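Local coordinates for protein tripeptidase (Staphylococcus aureus subsp. aureus, PDB 3RZA) that probably cleaves tripeptides as a zinc-bound metallopeptidase of the M20/M25/M40 family, at residues V222-K236 against H284-G298. Residues are numbered along the deposited sequence; the frame is centred on the assembly and turned at random.
Sequences VSAINIAAKAISRMK and HMTDVFETTASELGG
Met235, a selenomethionine, sets its methyl CE squarely over the centre of the Phe289 ring, 3.5 Å from the centroid. This is a CH-pi contact, with SE standing oblique to the same ring in a Met-aromatic pair. The bend at chi3 (-81°) turns CE back onto the ring, while SE packs against Met285 CG at 3.8 Å. Ala231 CB closes in on Phe289 CD1 at 3.6 Å, where the two backbones run close together. One turn on, Thr292 fits as a knob into the hole formed by Ile227, Lys230, Ala231 and Arg234. Its methyl CG2 points into helix 224-234, against Ile227 O and Ala231 N, and its OG1 is turned back to give Val288 O a bond of 2.7 Å, which uses the hydroxyl proton within its own helix; Arg234 NH1 is close to OG1 but at an angle too poor for a bond. Ile227 continues the apolar seam, laying CG2 on Ala293 and CG1 alongside Leu296 CD1.

Toward solvent the packing gives way to long polar chains. Arg234, extended from CG to NE, passes its guanidinium over the Thr292 methyl and meets Glu295 in a salt bridge, NH1 to OE1 2.9 Å. The acid oxygen lies in the guanidinium plane, but is itself approached from above the carboxylate plane. At the far end, beyond the helix, Lys236 N gives His284 NE2 a nearly straight bond (3.1 Å, 175°) in the ring plane, consistent with NE2 being the unprotonated ring nitrogen.

The helix axes, 9.0 Å apart at 139°, run roughly antiparallel on one face of the sheet that includes strands 194-209 and 263-272. Phe289 and Ala293 rest on strand 299-312, and Ala228 and Ile232 on strand 244-253, an arrangement consistent with the lid (dimerisation) domain of M20 peptidases; here Asn226 and Ala229 of helix 224-234 pack against Ile232 of the second subunit.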
loop_
_atom_site.group_PDB
_atom_site.type_symbol
_atom_site.label_atom_id
_atom_site.label_comp_id
_atom_site.label_asym_id
_atom_site.label_seq_id
_atom_site.Cartn_x
_atom_site.Cartn_y
_atom_site.Cartn_z
ATOM N N VAL A 222 -19.105 4.058 0.544
ATOM C CA VAL A 222 -18.906 3.101 -0.543
ATOM C C VAL A 222 -17.418 2.741 -0.477
ATOM O O VAL A 222 -16.564 3.633 -0.591
ATOM C CB VAL A 222 -19.272 3.727 -1.931
ATOM C CG1 VAL A 222 -19.039 2.738 -3.052
ATOM C CG2 VAL A 222 -20.737 4.221 -1.959
ATOM N N SER A 223 -17.104 1.474 -0.199
ATOM C CA SER A 223 -15.719 1.050 -0.051
ATOM C C SER A 223 -15.066 0.874 -1.423
ATOM O O SER A 223 -15.550 0.074 -2.213
ATOM C CB SER A 223 -15.613 -0.258 0.704
ATOM O OG SER A 223 -14.245 -0.591 0.856
ATOM N N ALA A 224 -13.976 1.613 -1.690
ATOM C CA ALA A 224 -13.146 1.389 -2.877
ATOM C C ALA A 224 -12.398 0.049 -2.835
ATOM O O ALA A 224 -12.113 -0.514 -3.880
ATOM C CB ALA A 224 -12.138 2.564 -3.075
ATOM N N ILE A 225 -12.081 -0.456 -1.635
ATOM C CA ILE A 225 -11.465 -1.806 -1.486
ATOM C C ILE A 225 -12.429 -2.903 -1.958
ATOM O O ILE A 225 -12.047 -3.713 -2.828
ATOM C CB ILE A 225 -10.988 -2.085 -0.054
ATOM C CG1 ILE A 225 -9.757 -1.238 0.265
ATOM C CG2 ILE A 225 -10.687 -3.584 0.145
ATOM C CD1 ILE A 225 -9.380 -1.227 1.783
ATOM N N ASN A 226 -13.678 -2.874 -1.462
ATOM C CA ASN A 226 -14.711 -3.841 -1.922
ATOM C C ASN A 226 -14.931 -3.783 -3.428
ATOM O O ASN A 226 -15.009 -4.811 -4.061
ATOM C CB ASN A 226 -16.057 -3.649 -1.206
ATOM C CG ASN A 226 -15.971 -3.915 0.288
ATOM O OD1 ASN A 226 -14.882 -4.124 0.839
ATOM N ND2 ASN A 226 -17.111 -3.912 0.948
ATOM N N ILE A 227 -15.021 -2.569 -3.982
ATOM C CA ILE A 227 -15.223 -2.380 -5.427
ATOM C C ILE A 227 -14.086 -2.978 -6.265
ATOM O O ILE A 227 -14.343 -3.729 -7.213
ATOM C CB ILE A 227 -15.340 -0.881 -5.810
ATOM C CG1 ILE A 227 -16.671 -0.310 -5.346
ATOM C CG2 ILE A 227 -15.220 -0.711 -7.340
ATOM C CD1 ILE A 227 -16.751 1.214 -5.465
ATOM N N ALA A 228 -12.849 -2.613 -5.893
ATOM C CA ALA A 228 -11.622 -3.057 -6.546
ATOM C C ALA A 228 -11.441 -4.569 -6.462
ATOM O O ALA A 228 -11.083 -5.196 -7.471
ATOM C CB ALA A 228 -10.400 -2.340 -5.928
ATOM N N ALA A 229 -11.744 -5.147 -5.292
ATOM C CA ALA A 229 -11.750 -6.606 -5.094
ATOM C C ALA A 229 -12.815 -7.303 -5.931
ATOM O O ALA A 229 -12.533 -8.320 -6.570
ATOM C CB ALA A 229 -11.935 -6.956 -3.627
ATOM N N LYS A 230 -14.025 -6.757 -5.937
ATOM C CA LYS A 230 -15.090 -7.314 -6.753
ATOM C C LYS A 230 -14.755 -7.235 -8.246
ATOM O O LYS A 230 -14.926 -8.232 -8.950
ATOM C CB LYS A 230 -16.450 -6.663 -6.440
ATOM C CG LYS A 230 -17.058 -7.181 -5.157
ATOM C CD LYS A 230 -18.334 -6.449 -4.786
ATOM C CE LYS A 230 -19.045 -7.155 -3.633
ATOM N NZ LYS A 230 -20.341 -6.554 -3.278
ATOM N N ALA A 231 -14.200 -6.095 -8.703
ATOM C CA ALA A 231 -13.799 -5.942 -10.117
ATOM C C ALA A 231 -12.802 -7.031 -10.555
ATOM O O ALA A 231 -13.021 -7.703 -11.569
ATOM C CB ALA A 231 -13.228 -4.570 -10.376
ATOM N N ILE A 232 -11.780 -7.244 -9.723
ATOM C CA ILE A 232 -10.761 -8.283 -9.917
ATOM C C ILE A 232 -11.342 -9.704 -9.955
ATOM O O ILE A 232 -10.913 -10.512 -10.802
ATOM C CB ILE A 232 -9.651 -8.213 -8.829
ATOM C CG1 ILE A 232 -8.781 -6.979 -9.015
ATOM C CG2 ILE A 232 -8.771 -9.464 -8.853
ATOM C CD1 ILE A 232 -7.805 -6.770 -7.811
ATOM N N SER A 233 -12.326 -9.995 -9.099
ATOM C CA SER A 233 -13.006 -11.317 -9.103
ATOM C C SER A 233 -13.846 -11.560 -10.365
ATOM O O SER A 233 -14.027 -12.700 -10.782
ATOM C CB SER A 233 -13.888 -11.493 -7.854
ATOM O OG SER A 233 -14.766 -12.613 -7.980
ATOM N N ARG A 234 -14.360 -10.481 -10.971
ATOM C CA ARG A 234 -15.132 -10.579 -12.226
ATOM C C ARG A 234 -14.271 -10.753 -13.493
ATOM O O ARG A 234 -14.801 -11.081 -14.526
ATOM C CB ARG A 234 -16.009 -9.336 -12.413
ATOM C CG ARG A 234 -17.014 -9.112 -11.321
ATOM C CD ARG A 234 -17.769 -7.830 -11.562
ATOM N NE ARG A 234 -18.704 -7.533 -10.473
ATOM C CZ ARG A 234 -19.755 -6.701 -10.548
ATOM N NH1 ARG A 234 -20.017 -5.999 -11.652
ATOM N NH2 ARG A 234 -20.544 -6.546 -9.484
HETATM N N MSE A 235 -12.952 -10.548 -13.383
HETATM C CA MSE A 235 -12.058 -10.260 -14.501
HETATM C C MSE A 235 -11.407 -11.545 -14.927
HETATM O O MSE A 235 -11.146 -12.388 -14.087
HETATM C CB MSE A 235 -10.973 -9.272 -14.001
HETATM C CG MSE A 235 -10.341 -8.456 -15.036
HETATM SE SE MSE A 235 -9.381 -6.990 -14.255
HETATM C CE MSE A 235 -10.898 -5.746 -13.962
ATOM N N LYS A 236 -11.150 -11.703 -16.222
ATOM C CA LYS A 236 -10.270 -12.758 -16.744
ATOM C C LYS A 236 -8.833 -12.312 -16.483
ATOM O O LYS A 236 -8.438 -11.190 -16.852
ATOM C CB LYS A 236 -10.482 -12.973 -18.242
ATOM C CG LYS A 236 -11.917 -13.404 -18.653
ATOM C CD LYS A 236 -11.970 -13.935 -20.132
ATOM C CE LYS A 236 -13.141 -13.353 -21.032
ATOM N NZ LYS A 236 -12.637 -12.374 -22.116
ATOM N N HIS A 284 -11.726 -5.374 -21.960
ATOM C CA HIS A 284 -12.413 -6.180 -20.933
ATOM C C HIS A 284 -12.119 -5.716 -19.492
ATOM O O HIS A 284 -13.057 -5.537 -18.706
ATOM C CB HIS A 284 -12.073 -7.669 -21.105
ATOM C CG HIS A 284 -12.471 -8.518 -19.949
ATOM N ND1 HIS A 284 -13.785 -8.762 -19.637
ATOM C CD2 HIS A 284 -11.732 -9.196 -19.037
ATOM C CE1 HIS A 284 -13.848 -9.552 -18.578
ATOM N NE2 HIS A 284 -12.618 -9.831 -18.194
HETATM N N MSE A 285 -10.833 -5.491 -19.188
HETATM C CA MSE A 285 -10.386 -5.049 -17.846
HETATM C C MSE A 285 -10.905 -3.627 -17.540
HETATM O O MSE A 285 -11.490 -3.384 -16.496
HETATM C CB MSE A 285 -8.860 -5.072 -17.751
HETATM C CG MSE A 285 -8.241 -6.462 -17.829
HETATM SE SE MSE A 285 -6.316 -6.435 -18.172
HETATM C CE MSE A 285 -5.777 -6.166 -16.357
ATOM N N THR A 286 -10.712 -2.718 -18.485
ATOM C CA THR A 286 -11.290 -1.361 -18.434
ATOM C C THR A 286 -12.799 -1.374 -18.175
ATOM O O THR A 286 -13.277 -0.779 -17.185
ATOM C CB THR A 286 -11.008 -0.624 -19.758
ATOM O OG1 THR A 286 -9.597 -0.605 -19.980
ATOM C CG2 THR A 286 -11.597 0.817 -19.760
ATOM N N ASP A 287 -13.535 -2.094 -19.007
ATOM C CA ASP A 287 -15.006 -2.180 -18.855
ATOM C C ASP A 287 -15.453 -2.755 -17.516
ATOM O O ASP A 287 -16.399 -2.231 -16.920
ATOM C CB ASP A 287 -15.655 -2.989 -19.993
ATOM C CG ASP A 287 -15.604 -2.268 -21.353
ATOM O OD1 ASP A 287 -15.383 -1.042 -21.402
ATOM O OD2 ASP A 287 -15.796 -2.939 -22.383
ATOM N N VAL A 288 -14.753 -3.786 -17.029
ATOM C CA VAL A 288 -15.103 -4.399 -15.745
ATOM C C VAL A 288 -14.847 -3.450 -14.557
ATOM O O VAL A 288 -15.706 -3.320 -13.682
ATOM C CB VAL A 288 -14.419 -5.787 -15.548
ATOM C CG1 VAL A 288 -14.567 -6.255 -14.135
ATOM C CG2 VAL A 288 -15.063 -6.817 -16.508
ATOM N N PHE A 289 -13.712 -2.749 -14.559
ATOM C CA PHE A 289 -13.455 -1.701 -13.551
ATOM C C PHE A 289 -14.520 -0.595 -13.544
ATOM O O PHE A 289 -15.084 -0.289 -12.498
ATOM C CB PHE A 289 -12.065 -1.045 -13.762
ATOM C CG PHE A 289 -10.905 -1.863 -13.255
ATOM C CD1 PHE A 289 -10.891 -2.362 -11.953
ATOM C CD2 PHE A 289 -9.805 -2.107 -14.076
ATOM C CE1 PHE A 289 -9.818 -3.099 -11.472
ATOM C CE2 PHE A 289 -8.712 -2.833 -13.597
ATOM C CZ PHE A 289 -8.729 -3.342 -12.279
ATOM N N GLU A 290 -14.802 -0.038 -14.723
ATOM C CA GLU A 290 -15.736 1.071 -14.872
ATOM C C GLU A 290 -17.174 0.697 -14.487
ATOM O O GLU A 290 -17.787 1.379 -13.641
ATOM C CB GLU A 290 -15.672 1.628 -16.291
ATOM C CG GLU A 290 -14.321 2.355 -16.576
ATOM C CD GLU A 290 -14.200 2.915 -18.009
ATOM O OE1 GLU A 290 -14.946 2.450 -18.902
ATOM O OE2 GLU A 290 -13.334 3.806 -18.247
ATOM N N THR A 291 -17.661 -0.432 -15.010
ATOM C CA THR A 291 -19.028 -0.881 -14.740
ATOM C C THR A 291 -19.213 -1.370 -13.300
ATOM O O THR A 291 -20.259 -1.120 -12.723
ATOM C CB THR A 291 -19.502 -1.978 -15.727
ATOM O OG1 THR A 291 -18.618 -3.090 -15.653
ATOM C CG2 THR A 291 -19.520 -1.468 -17.123
ATOM N N THR A 292 -18.198 -2.039 -12.718
ATOM C CA THR A 292 -18.266 -2.472 -11.312
ATOM C C THR A 292 -18.289 -1.293 -10.331
ATOM O O THR A 292 -19.087 -1.289 -9.370
ATOM C CB THR A 292 -17.101 -3.414 -10.929
ATOM O OG1 THR A 292 -17.123 -4.556 -11.789
ATOM C CG2 THR A 292 -17.215 -3.894 -9.451
ATOM N N ALA A 293 -17.401 -0.319 -10.562
ATOM C CA ALA A 293 -17.370 0.925 -9.786
ATOM C C ALA A 293 -18.705 1.661 -9.838
ATOM O O ALA A 293 -19.265 2.033 -8.804
ATOM C CB ALA A 293 -16.244 1.838 -10.283
ATOM N N SER A 294 -19.223 1.823 -11.035
ATOM C CA SER A 294 -20.475 2.553 -11.236
ATOM C C SER A 294 -21.679 1.845 -10.595
ATOM O O SER A 294 -22.463 2.499 -9.895
ATOM C CB SER A 294 -20.719 2.785 -12.720
ATOM O OG SER A 294 -21.986 3.320 -12.920
ATOM N N GLU A 295 -21.792 0.525 -10.815
ATOM C CA GLU A 295 -22.852 -0.325 -10.183
ATOM C C GLU A 295 -22.927 -0.163 -8.664
ATOM O O GLU A 295 -23.998 -0.087 -8.122
ATOM C CB GLU A 295 -22.647 -1.825 -10.489
ATOM C CG GLU A 295 -23.238 -2.319 -11.814
ATOM C CD GLU A 295 -22.749 -3.735 -12.213
ATOM O OE1 GLU A 295 -22.491 -4.580 -11.311
ATOM O OE2 GLU A 295 -22.617 -4.001 -13.438
ATOM N N LEU A 296 -21.761 -0.108 -8.010
ATOM C CA LEU A 296 -21.653 -0.072 -6.551
ATOM C C LEU A 296 -21.594 1.356 -5.968
ATOM O O LEU A 296 -21.497 1.517 -4.747
ATOM C CB LEU A 296 -20.429 -0.904 -6.110
ATOM C CG LEU A 296 -20.501 -2.413 -6.423
ATOM C CD1 LEU A 296 -19.126 -3.125 -6.214
ATOM C CD2 LEU A 296 -21.571 -3.085 -5.585
ATOM N N GLY A 297 -21.664 2.380 -6.829
ATOM C CA GLY A 297 -21.754 3.787 -6.394
ATOM C C GLY A 297 -20.426 4.538 -6.297
ATOM O O GLY A 297 -20.380 5.610 -5.723
ATOM N N GLY A 298 -19.355 3.965 -6.847
ATOM C CA GLY A 298 -18.088 4.638 -6.993
ATOM C C GLY A 298 -17.786 5.013 -8.424
ATOM O O GLY A 298 -18.669 5.089 -9.264
HETATM O O HOH W 1 -23.329 -4.811 -8.984
#